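Local coordinates for protein endoglucanase (Clostridium thermocellum, PDB 2C4X) that probably degrades cellulose as a whole enzyme, this piece being its C-terminal PKD domain and CBM44, a module that binds beta-glucan chains and xyloglucan, at residues Y44-G49 with Y71-I76. The protein carries 1 engineered substitution. Residues are numbered along the deposited sequence; the frame is centred on the assembly and turned at random.
Engineered in segment 44-49: V45 (natural residue Ala).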
ATOM      1  N   TYR A  44       4.337  18.629 -28.280  1.00 36.33           N
ATOM      2  CA  TYR A  44       4.043  18.154 -26.939  1.00 36.29           C
ATOM      3  C   TYR A  44       5.379  17.807 -26.323  1.00 36.31           C
ATOM      4  O   TYR A  44       6.142  17.030 -26.907  1.00 36.62           O
ATOM      5  CB  TYR A  44       3.183  16.882 -27.011  1.00 36.09           C
ATOM      6  CG  TYR A  44       1.877  17.055 -27.754  1.00 36.23           C
ATOM      7  CD1 TYR A  44       1.839  17.028 -29.156  1.00 35.56           C
ATOM      8  CD2 TYR A  44       0.676  17.248 -27.061  1.00 35.33           C
ATOM      9  CE1 TYR A  44       0.664  17.202 -29.835  1.00 34.09           C
ATOM     10  CE2 TYR A  44      -0.511  17.415 -27.734  1.00 35.60           C
ATOM     11  CZ  TYR A  44      -0.511  17.395 -29.127  1.00 36.18           C
ATOM     12  OH  TYR A  44      -1.686  17.553 -29.819  1.00 36.42           O
ATOM     13  N   VAL A  45       5.667  18.378 -25.156  1.00 36.02           N
ATOM     14  CA  VAL A  45       6.924  18.124 -24.452  1.00 36.11           C
ATOM     15  C   VAL A  45       6.583  17.474 -23.103  1.00 35.56           C
ATOM     16  O   VAL A  45       5.760  17.994 -22.354  1.00 35.04           O
ATOM     17  CB  VAL A  45       7.743  19.424 -24.246  1.00 36.33           C
ATOM     18  CG1 VAL A  45       9.028  19.151 -23.444  1.00 35.86           C
ATOM     19  CG2 VAL A  45       8.089  20.068 -25.597  1.00 36.97           C
ATOM     20  N   TRP A  46       7.205  16.331 -22.828  1.00 34.79           N
ATOM     21  CA  TRP A  46       6.910  15.525 -21.641  1.00 34.81           C
ATOM     22  C   TRP A  46       8.117  15.439 -20.719  1.00 35.19           C
ATOM     23  O   TRP A  46       9.243  15.222 -21.184  1.00 34.52           O
ATOM     24  CB  TRP A  46       6.565  14.098 -22.059  1.00 34.58           C
ATOM     25  CG  TRP A  46       5.372  13.972 -22.959  1.00 35.10           C
ATOM     26  CD1 TRP A  46       5.364  13.999 -24.327  1.00 35.08           C
ATOM     27  CD2 TRP A  46       4.018  13.764 -22.553  1.00 34.96           C
ATOM     28  NE1 TRP A  46       4.082  13.837 -24.797  1.00 35.38           N
ATOM     29  CE2 TRP A  46       3.233  13.699 -23.732  1.00 34.95           C
ATOM     30  CE3 TRP A  46       3.382  13.660 -21.304  1.00 35.88           C
ATOM     31  CZ2 TRP A  46       1.850  13.500 -23.704  1.00 34.71           C
ATOM     32  CZ3 TRP A  46       2.007  13.468 -21.274  1.00 35.04           C
ATOM     33  CH2 TRP A  46       1.254  13.392 -22.472  1.00 34.76           C
ATOM     34  N   ASP A  47       7.876  15.594 -19.417  1.00 34.87           N
ATOM     35  CA  ASP A  47       8.881  15.316 -18.402  1.00 34.15           C
ATOM     36  C   ASP A  47       8.286  14.173 -17.586  1.00 33.74           C
ATOM     37  O   ASP A  47       7.245  14.335 -16.949  1.00 33.19           O
ATOM     38  CB  ASP A  47       9.154  16.560 -17.541  1.00 34.40           C
ATOM     39  CG  ASP A  47      10.208  16.322 -16.467  1.00 36.62           C
ATOM     40  OD1 ASP A  47      10.297  15.212 -15.905  1.00 38.38           O
ATOM     41  OD2 ASP A  47      10.956  17.268 -16.161  1.00 39.68           O
ATOM     42  N   PHE A  48       8.942  13.015 -17.627  1.00 32.94           N
ATOM     43  CA  PHE A  48       8.393  11.796 -17.026  1.00 33.51           C
ATOM     44  C   PHE A  48       8.658  11.691 -15.517  1.00 33.09           C
ATOM     45  O   PHE A  48       8.132  10.799 -14.850  1.00 33.09           O
ATOM     46  CB  PHE A  48       8.868  10.561 -17.817  1.00 33.19           C
ATOM     47  CG  PHE A  48       8.380  10.554 -19.241  1.00 34.28           C
ATOM     48  CD1 PHE A  48       7.038  10.272 -19.527  1.00 35.82           C
ATOM     49  CD2 PHE A  48       9.245  10.868 -20.292  1.00 36.13           C
ATOM     50  CE1 PHE A  48       6.570  10.292 -20.833  1.00 36.06           C
ATOM     51  CE2 PHE A  48       8.777  10.893 -21.610  1.00 36.00           C
ATOM     52  CZ  PHE A  48       7.433  10.591 -21.870  1.00 34.84           C
ATOM     53  N   GLY A  49       9.423  12.652 -14.990  1.00 33.29           N
ATOM     54  CA  GLY A  49       9.692  12.761 -13.561  1.00 33.01           C
ATOM     55  C   GLY A  49      10.820  11.901 -13.022  1.00 32.98           C
ATOM     56  O   GLY A  49      11.083  11.922 -11.825  1.00 32.92           O
ATOM     57  N   TYR A  71       5.846   9.368  -9.546  1.00 34.82           N
ATOM     58  CA  TYR A  71       6.451  10.308 -10.477  1.00 35.10           C
ATOM     59  C   TYR A  71       5.483  11.433 -10.856  1.00 35.58           C
ATOM     60  O   TYR A  71       4.302  11.186 -11.082  1.00 35.01           O
ATOM     61  CB  TYR A  71       6.899   9.555 -11.735  1.00 34.48           C
ATOM     62  CG  TYR A  71       7.906   8.455 -11.441  1.00 33.75           C
ATOM     63  CD1 TYR A  71       9.261   8.742 -11.374  1.00 32.08           C
ATOM     64  CD2 TYR A  71       7.489   7.133 -11.188  1.00 33.37           C
ATOM     65  CE1 TYR A  71      10.198   7.744 -11.096  1.00 33.12           C
ATOM     66  CE2 TYR A  71       8.432   6.110 -10.902  1.00 32.36           C
ATOM     67  CZ  TYR A  71       9.776   6.437 -10.859  1.00 33.18           C
ATOM     68  OH  TYR A  71      10.723   5.486 -10.594  1.00 34.16           O
ATOM     69  N   LYS A  72       5.991  12.663 -10.925  1.00 35.95           N
ATOM     70  CA  LYS A  72       5.216  13.787 -11.446  1.00 36.99           C
ATOM     71  C   LYS A  72       5.489  13.916 -12.939  1.00 36.51           C
ATOM     72  O   LYS A  72       6.628  14.137 -13.342  1.00 37.45           O
ATOM     73  CB  LYS A  72       5.586  15.092 -10.735  1.00 37.03           C
ATOM     74  CG  LYS A  72       5.361  15.070  -9.233  1.00 38.94           C
ATOM     75  CD  LYS A  72       6.012  16.280  -8.533  1.00 39.68           C
ATOM     76  CE  LYS A  72       5.151  17.524  -8.594  1.00 42.84           C
ATOM     77  NZ  LYS A  72       5.562  18.510  -7.527  1.00 45.65           N
ATOM     78  N   VAL A  73       4.449  13.762 -13.750  1.00 35.78           N
ATOM     79  CA  VAL A  73       4.576  13.850 -15.202  1.00 35.07           C
ATOM     80  C   VAL A  73       4.026  15.201 -15.615  1.00 35.25           C
ATOM     81  O   VAL A  73       2.862  15.506 -15.348  1.00 34.98           O
ATOM     82  CB  VAL A  73       3.839  12.689 -15.923  1.00 35.49           C
ATOM     83  CG1 VAL A  73       3.978  12.808 -17.471  1.00 33.66           C
ATOM     84  CG2 VAL A  73       4.369  11.345 -15.417  1.00 34.31           C
ATOM     85  N   LYS A  74       4.892  16.029 -16.206  1.00 34.59           N
ATOM     86  CA  LYS A  74       4.506  17.343 -16.675  1.00 34.41           C
ATOM     87  C   LYS A  74       4.449  17.369 -18.195  1.00 34.30           C
ATOM     88  O   LYS A  74       5.417  17.005 -18.869  1.00 34.48           O
ATOM     89  CB  LYS A  74       5.479  18.420 -16.169  1.00 34.12           C
ATOM     90  CG  LYS A  74       5.143  19.832 -16.666  1.00 34.55           C
ATOM     91  CD  LYS A  74       6.114  20.837 -16.081  1.00 35.18           C
ATOM     92  CE  LYS A  74       5.633  22.259 -16.274  1.00 40.09           C
ATOM     93  NZ  LYS A  74       6.711  23.252 -15.909  1.00 38.91           N
ATOM     94  N   LEU A  75       3.307  17.803 -18.728  1.00 33.92           N
ATOM     95  CA  LEU A  75       3.167  18.018 -20.155  1.00 34.00           C
ATOM     96  C   LEU A  75       3.135  19.503 -20.435  1.00 34.37           C
ATOM     97  O   LEU A  75       2.376  20.238 -19.807  1.00 34.04           O
ATOM     98  CB  LEU A  75       1.863  17.395 -20.672  1.00 33.61           C
ATOM     99  CG  LEU A  75       1.372  17.822 -22.068  1.00 34.06           C
ATOM    100  CD1 LEU A  75       2.275  17.230 -23.167  1.00 33.35           C
ATOM    101  CD2 LEU A  75      -0.097  17.402 -22.268  1.00 33.26           C
ATOM    102  N   ILE A  76       3.944  19.935 -21.398  1.00 34.79           N
ATOM    103  CA  ILE A  76       3.828  21.269 -21.957  1.00 34.62           C
ATOM    104  C   ILE A  76       3.411  21.169 -23.430  1.00 35.04           C
ATOM    105  O   ILE A  76       4.026  20.460 -24.232  1.00 34.36           O
ATOM    106  CB  ILE A  76       5.134  22.079 -21.811  1.00 35.07           C
ATOM    107  CG1 ILE A  76       5.492  22.262 -20.330  1.00 34.42           C
ATOM    108  CG2 ILE A  76       5.008  23.461 -22.484  1.00 34.04           C
ATOM    109  CD1 ILE A  76       6.921  22.764 -20.085  1.00 35.41           C
TER
HETATM  110  O   HOH W   1       7.169  19.021 -19.851  1.00 34.32           O
HETATM  111  O   HOH W   2       8.887  12.962 -10.265  1.00 33.83           O
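L75 lies over one face of the W46 indole: its CD1 sits 3.7 Å from the centroid of the W46 six-membered ring, 12° off the normal, a CH-pi contact. V73 CG1 meets the edge of the same ring at CE3. W46 CG is anti to its carbonyl carbon (chi1 -60°), which places the indole over the L75 side chain. L75 CD1 also touches Y44 CB (4.0 Å) and lies near the plane of the Y44 ring, at its edge. At the far end G49 O lies in the plane of the Y71 ring, 3.7 Å from Y71 CD1.

In this antiparallel pairing V45 and I76 exchange two hydrogen bonds, V45 N to I76 O and I76 N to V45 O, both 2.8 Å. D47 and K74 form the second such pair. Water 1 donates to both V45 O and K74 O. V45 is an engineered residue; its side chain shares a face with D47, K74 and I76. Beyond D47 comes an Asx turn, G49 N to D47 OD1 (2.9 Å).

These are the two central strands of the four-stranded PKD sheet, flanked by strands 53-56 and 84-93. The W46 side faces the domain core, where F14 meets W46 edge-to-face and I61 of strand 60-63 packs on it.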